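PDB 3FKD: L-threonine-O-3-phosphate decarboxylase from Porphyromonas gingivalis, which probably binds pyridoxal 5'-phosphate and is thought to use it to decarboxylate L-threonine O-3-phosphate. Local coordinates for residues 56-61 / 235-240; 71-74 / 78-81. All blocks are in the same frame, centred on the assembly; numbering follows the deposited sequence.

Contact 1: 56-61 / 235-240; sequences RQMLAK and AAKFIL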
loop_
_atom_site.group_PDB
_atom_site.type_symbol
_atom_site.label_atom_id
_atom_site.label_comp_id
_atom_site.label_asym_id
_atom_site.label_seq_id
_atom_site.Cartn_x
_atom_site.Cartn_y
_atom_site.Cartn_z
ATOM N N ARG A 56 -7.511 6.494 -12.709
ATOM C CA ARG A 56 -8.050 5.362 -13.450
ATOM C C ARG A 56 -8.621 5.826 -14.771
ATOM O O ARG A 56 -8.291 5.286 -15.831
ATOM C CB ARG A 56 -9.135 4.644 -12.644
ATOM C CG ARG A 56 -9.606 3.348 -13.282
ATOM C CD ARG A 56 -10.792 2.789 -12.542
ATOM N NE ARG A 56 -11.994 3.595 -12.744
ATOM C CZ ARG A 56 -12.678 4.185 -11.764
ATOM N NH1 ARG A 56 -12.288 4.065 -10.502
ATOM N NH2 ARG A 56 -13.765 4.888 -12.035
ATOM N N GLN A 57 -9.476 6.835 -14.703
ATOM C CA GLN A 57 -10.070 7.420 -15.897
ATOM C C GLN A 57 -9.003 7.860 -16.923
ATOM O O GLN A 57 -9.068 7.462 -18.081
ATOM C CB GLN A 57 -11.018 8.552 -15.494
ATOM C CG GLN A 57 -11.552 9.422 -16.609
ATOM C CD GLN A 57 -12.467 8.674 -17.557
ATOM O OE1 GLN A 57 -12.013 8.021 -18.517
ATOM N NE2 GLN A 57 -13.778 8.783 -17.309
HETATM N N MSE A 58 -8.011 8.641 -16.512
HETATM C CA MSE A 58 -6.978 9.083 -17.461
HETATM C C MSE A 58 -6.067 7.957 -18.002
HETATM O O MSE A 58 -5.463 8.104 -19.067
HETATM C CB MSE A 58 -6.082 10.151 -16.855
HETATM C CG MSE A 58 -6.797 11.297 -16.143
HETATM SE SE MSE A 58 -5.365 12.217 -15.183
HETATM C CE MSE A 58 -6.323 13.081 -13.758
ATOM N N LEU A 59 -5.927 6.860 -17.262
ATOM C CA LEU A 59 -5.164 5.738 -17.757
ATOM C C LEU A 59 -5.965 5.064 -18.857
ATOM O O LEU A 59 -5.465 4.797 -19.930
ATOM C CB LEU A 59 -4.865 4.753 -16.622
ATOM C CG LEU A 59 -3.773 5.147 -15.616
ATOM C CD1 LEU A 59 -3.712 4.197 -14.422
ATOM C CD2 LEU A 59 -2.410 5.259 -16.319
ATOM N N ALA A 60 -7.233 4.800 -18.586
ATOM C CA ALA A 60 -8.088 4.143 -19.553
ATOM C C ALA A 60 -7.985 4.834 -20.910
ATOM O O ALA A 60 -7.764 4.186 -21.935
ATOM C CB ALA A 60 -9.518 4.152 -19.062
ATOM N N LYS A 61 -8.125 6.157 -20.899
ATOM C CA LYS A 61 -8.149 6.932 -22.127
ATOM C C LYS A 61 -6.825 6.880 -22.849
ATOM O O LYS A 61 -6.764 6.744 -24.078
ATOM C CB LYS A 61 -8.501 8.385 -21.813
ATOM C CG LYS A 61 -8.890 9.196 -23.030
ATOM C CD LYS A 61 -9.386 10.591 -22.632
ATOM C CE LYS A 61 -9.118 11.619 -23.736
ATOM N NZ LYS A 61 -8.877 12.990 -23.180
ATOM N N ALA A 235 2.066 11.987 -8.730
ATOM C CA ALA A 235 3.219 11.695 -9.571
ATOM C C ALA A 235 2.788 11.067 -10.880
ATOM O O ALA A 235 3.236 11.473 -11.960
ATOM C CB ALA A 235 4.201 10.786 -8.850
ATOM N N ALA A 236 1.913 10.077 -10.791
ATOM C CA ALA A 236 1.428 9.386 -11.983
ATOM C C ALA A 236 0.702 10.302 -12.963
ATOM O O ALA A 236 0.933 10.212 -14.174
ATOM C CB ALA A 236 0.546 8.172 -11.613
ATOM N N LYS A 237 -0.182 11.147 -12.439
ATOM C CA LYS A 237 -0.906 12.132 -13.244
ATOM C C LYS A 237 0.049 13.019 -14.050
ATOM O O LYS A 237 -0.173 13.287 -15.229
ATOM C CB LYS A 237 -1.790 13.003 -12.338
ATOM C CG LYS A 237 -3.194 12.497 -12.222
ATOM C CD LYS A 237 -3.925 13.135 -11.063
ATOM C CE LYS A 237 -5.291 12.457 -10.823
ATOM N NZ LYS A 237 -5.983 12.945 -9.621
ATOM N N PHE A 238 1.116 13.465 -13.394
ATOM C CA PHE A 238 2.180 14.247 -14.020
ATOM C C PHE A 238 2.947 13.487 -15.133
ATOM O O PHE A 238 3.105 13.987 -16.245
ATOM C CB PHE A 238 3.151 14.752 -12.950
ATOM C CG PHE A 238 4.020 15.869 -13.425
ATOM C CD1 PHE A 238 5.346 15.652 -13.726
ATOM C CD2 PHE A 238 3.510 17.134 -13.591
ATOM C CE1 PHE A 238 6.145 16.684 -14.162
ATOM C CE2 PHE A 238 4.304 18.154 -14.038
ATOM C CZ PHE A 238 5.616 17.931 -14.320
ATOM N N ILE A 239 3.418 12.281 -14.829
ATOM C CA ILE A 239 4.042 11.449 -15.865
ATOM C C ILE A 239 3.132 11.262 -17.106
ATOM O O ILE A 239 3.603 11.373 -18.250
ATOM C CB ILE A 239 4.502 10.091 -15.297
ATOM C CG1 ILE A 239 5.670 10.318 -14.318
ATOM C CG2 ILE A 239 4.825 9.083 -16.440
ATOM C CD1 ILE A 239 5.806 9.253 -13.198
ATOM N N LEU A 240 1.848 10.984 -16.874
ATOM C CA LEU A 240 0.895 10.789 -17.964
ATOM C C LEU A 240 0.700 12.006 -18.869
ATOM O O LEU A 240 0.487 11.845 -20.061
ATOM C CB LEU A 240 -0.469 10.357 -17.442
ATOM C CG LEU A 240 -0.554 8.877 -17.131
ATOM C CD1 LEU A 240 -1.921 8.545 -16.542
ATOM C CD2 LEU A 240 -0.301 8.130 -18.401
#
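M58 faces K237 and L59 faces L240 where helices 53-62 and 230-241 run side by side in the same direction, their segment axes crossing at 27° and coming within 10.7 Å of each other. The backbones stand well apart, the CA atoms of M58 and K237 being 8.0 Å from one another, and side chains bridge the interval. L59 and L240 form the more buried half. Methyl CD2 of L59 meets methyl CD1 of L240 at 3.3 Å, close for two methyls and probably a mark of the model's precision; the side chains cross at about a right angle. With its CG set anti to the carbonyl carbon (chi1 -81°), L240 sends its branches toward the other helix, where L55 and R62 also receive it. Both helices belong to an aminotransferase class I and II fold, in which helices cover a seven-stranded mixed sheet; helix 53-62 leans on its edge strand 70-73, L59 reaching I70 and V72. The other half is less enclosed by the fold, M58 and K237 both keeping some exposure. M58, present as selenomethionine, extends beyond CG and crosses the aliphatic chain of K237 at about a right angle, its SE atom lying 3.7 Å from CG of K237. The lysine stem serves as a hydrocarbon surface and also touches T54, one turn before M58 on the partner helix. No hydrogen bond joins the segments.

Contact 2: 71-74 / 78-81; sequences LVTN and AAFY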
loop_
_atom_site.group_PDB
_atom_site.type_symbol
_atom_site.label_atom_id
_atom_site.label_comp_id
_atom_site.label_asym_id
_atom_site.label_seq_id
_atom_site.Cartn_x
_atom_site.Cartn_y
_atom_site.Cartn_z
ATOM N N LEU A 71 -7.352 -0.753 -12.924
ATOM C CA LEU A 71 -7.464 -0.766 -11.489
ATOM C C LEU A 71 -6.103 -0.333 -10.985
ATOM O O LEU A 71 -5.110 -1.070 -11.143
ATOM C CB LEU A 71 -7.807 -2.175 -10.981
ATOM C CG LEU A 71 -7.715 -2.289 -9.453
ATOM C CD1 LEU A 71 -9.004 -1.964 -8.807
ATOM C CD2 LEU A 71 -7.250 -3.679 -9.024
ATOM N N VAL A 72 -6.049 0.873 -10.444
ATOM C CA VAL A 72 -4.842 1.398 -9.857
ATOM C C VAL A 72 -4.500 0.639 -8.578
ATOM O O VAL A 72 -5.341 0.341 -7.791
ATOM C CB VAL A 72 -4.909 2.948 -9.646
ATOM C CG1 VAL A 72 -3.594 3.502 -9.108
ATOM C CG2 VAL A 72 -5.279 3.639 -10.948
ATOM N N THR A 73 -3.231 0.359 -8.379
ATOM C CA THR A 73 -2.806 -0.507 -7.306
ATOM C C THR A 73 -1.683 0.156 -6.482
ATOM O O THR A 73 -1.082 1.109 -6.940
ATOM C CB THR A 73 -2.391 -1.895 -7.890
ATOM O OG1 THR A 73 -2.482 -2.875 -6.868
ATOM C CG2 THR A 73 -0.995 -1.867 -8.450
ATOM N N ASN A 74 -1.451 -0.301 -5.261
ATOM C CA ASN A 74 -0.360 0.176 -4.422
ATOM C C ASN A 74 0.993 -0.423 -4.857
ATOM O O ASN A 74 1.608 -1.124 -4.076
ATOM C CB ASN A 74 -0.623 -0.215 -2.973
ATOM C CG ASN A 74 0.279 0.490 -1.963
ATOM O OD1 ASN A 74 0.731 1.581 -2.164
ATOM N ND2 ASN A 74 0.475 -0.153 -0.810
ATOM N N ALA A 78 1.644 -5.251 -5.157
ATOM C CA ALA A 78 0.278 -5.357 -4.630
ATOM C C ALA A 78 -0.675 -6.035 -5.609
ATOM O O ALA A 78 -1.415 -6.950 -5.221
ATOM C CB ALA A 78 -0.289 -3.985 -4.165
ATOM N N ALA A 79 -0.659 -5.578 -6.862
ATOM C CA ALA A 79 -1.469 -6.183 -7.921
ATOM C C ALA A 79 -1.292 -7.707 -8.077
ATOM O O ALA A 79 -2.241 -8.377 -8.425
ATOM C CB ALA A 79 -1.223 -5.492 -9.245
ATOM N N PHE A 80 -0.082 -8.237 -7.848
ATOM C CA PHE A 80 0.191 -9.665 -8.060
ATOM C C PHE A 80 -0.524 -10.484 -6.997
ATOM O O PHE A 80 -1.104 -11.526 -7.276
ATOM C CB PHE A 80 1.695 -9.969 -8.021
ATOM C CG PHE A 80 2.453 -9.318 -9.107
ATOM C CD1 PHE A 80 2.009 -9.403 -10.419
ATOM C CD2 PHE A 80 3.600 -8.612 -8.833
ATOM C CE1 PHE A 80 2.687 -8.794 -11.412
ATOM C CE2 PHE A 80 4.300 -8.008 -9.833
ATOM C CZ PHE A 80 3.847 -8.097 -11.119
ATOM N N TYR A 81 -0.447 -9.970 -5.778
ATOM C CA TYR A 81 -1.133 -10.477 -4.622
ATOM C C TYR A 81 -2.668 -10.340 -4.723
ATOM O O TYR A 81 -3.413 -11.263 -4.364
ATOM C CB TYR A 81 -0.605 -9.701 -3.435
ATOM C CG TYR A 81 0.722 -10.206 -2.951
ATOM C CD1 TYR A 81 0.800 -11.257 -2.025
ATOM C CD2 TYR A 81 1.903 -9.676 -3.429
ATOM C CE1 TYR A 81 2.015 -11.737 -1.583
ATOM C CE2 TYR A 81 3.119 -10.132 -2.968
ATOM C CZ TYR A 81 3.159 -11.165 -2.045
ATOM O OH TYR A 81 4.372 -11.622 -1.608
#
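T73, the last residue of strand 70-73, packs against A78 and A79 in the first turns of helix 75-86, so this is a strand turning directly into a helix. The CA atoms of T73 and A79 are 5.9 Å apart, close enough for small side chains alone to fill the gap. On the tight side, methyl CG2 of T73 lies 3.7 Å from CB of A79. The threonine hydroxyl is swung opposite its own backbone nitrogen (chi1 -157°), which brings OG1 to 3.7 Å from CB of A78. Behind this pair, I209 and V192 of the neighbouring strands receive A79. At partly exposed A78, the carbonyl O of N74 approaches CB of A78 to 3.4 Å, but the asparagine side chain is looser, its CB 4.0 Å from that same A78 CB. In relatives of this family the start of the corresponding helix helps hold the cofactor phosphate, and the same may hold here. OG1 of T73 also comes within 3.3 Å of the N atom of A79, but the N-H does not aim at the oxygen. The segments therefore meet through methyls and backbone, while ND2 of N74 donates across the dimer interface to the carbonyl of A227 in the second subunit.

How the contacts relate
Contacts 1 and 2 illustrate how consecutive elements of one chain can serve different neighbours: strand 70-73 is the next element after helix 53-62, and contact 2 lies nested within the loop that contact 1 closes. Their centres are about 15 Å apart, yet they touch, with CD1 of L59 packing 3.9 Å from CG2 of V72. Helix 53-62 thus has the partner helix 230-241 and the edge strand 70-73 as neighbours, whereas that strand passes the chain on to helix 75-86. Contact 2 is the more central, about 13 Å between its centre and that of the chain against about 19 Å for contact 1, and it reaches the second subunit; it is also probably nearer the cofactor site.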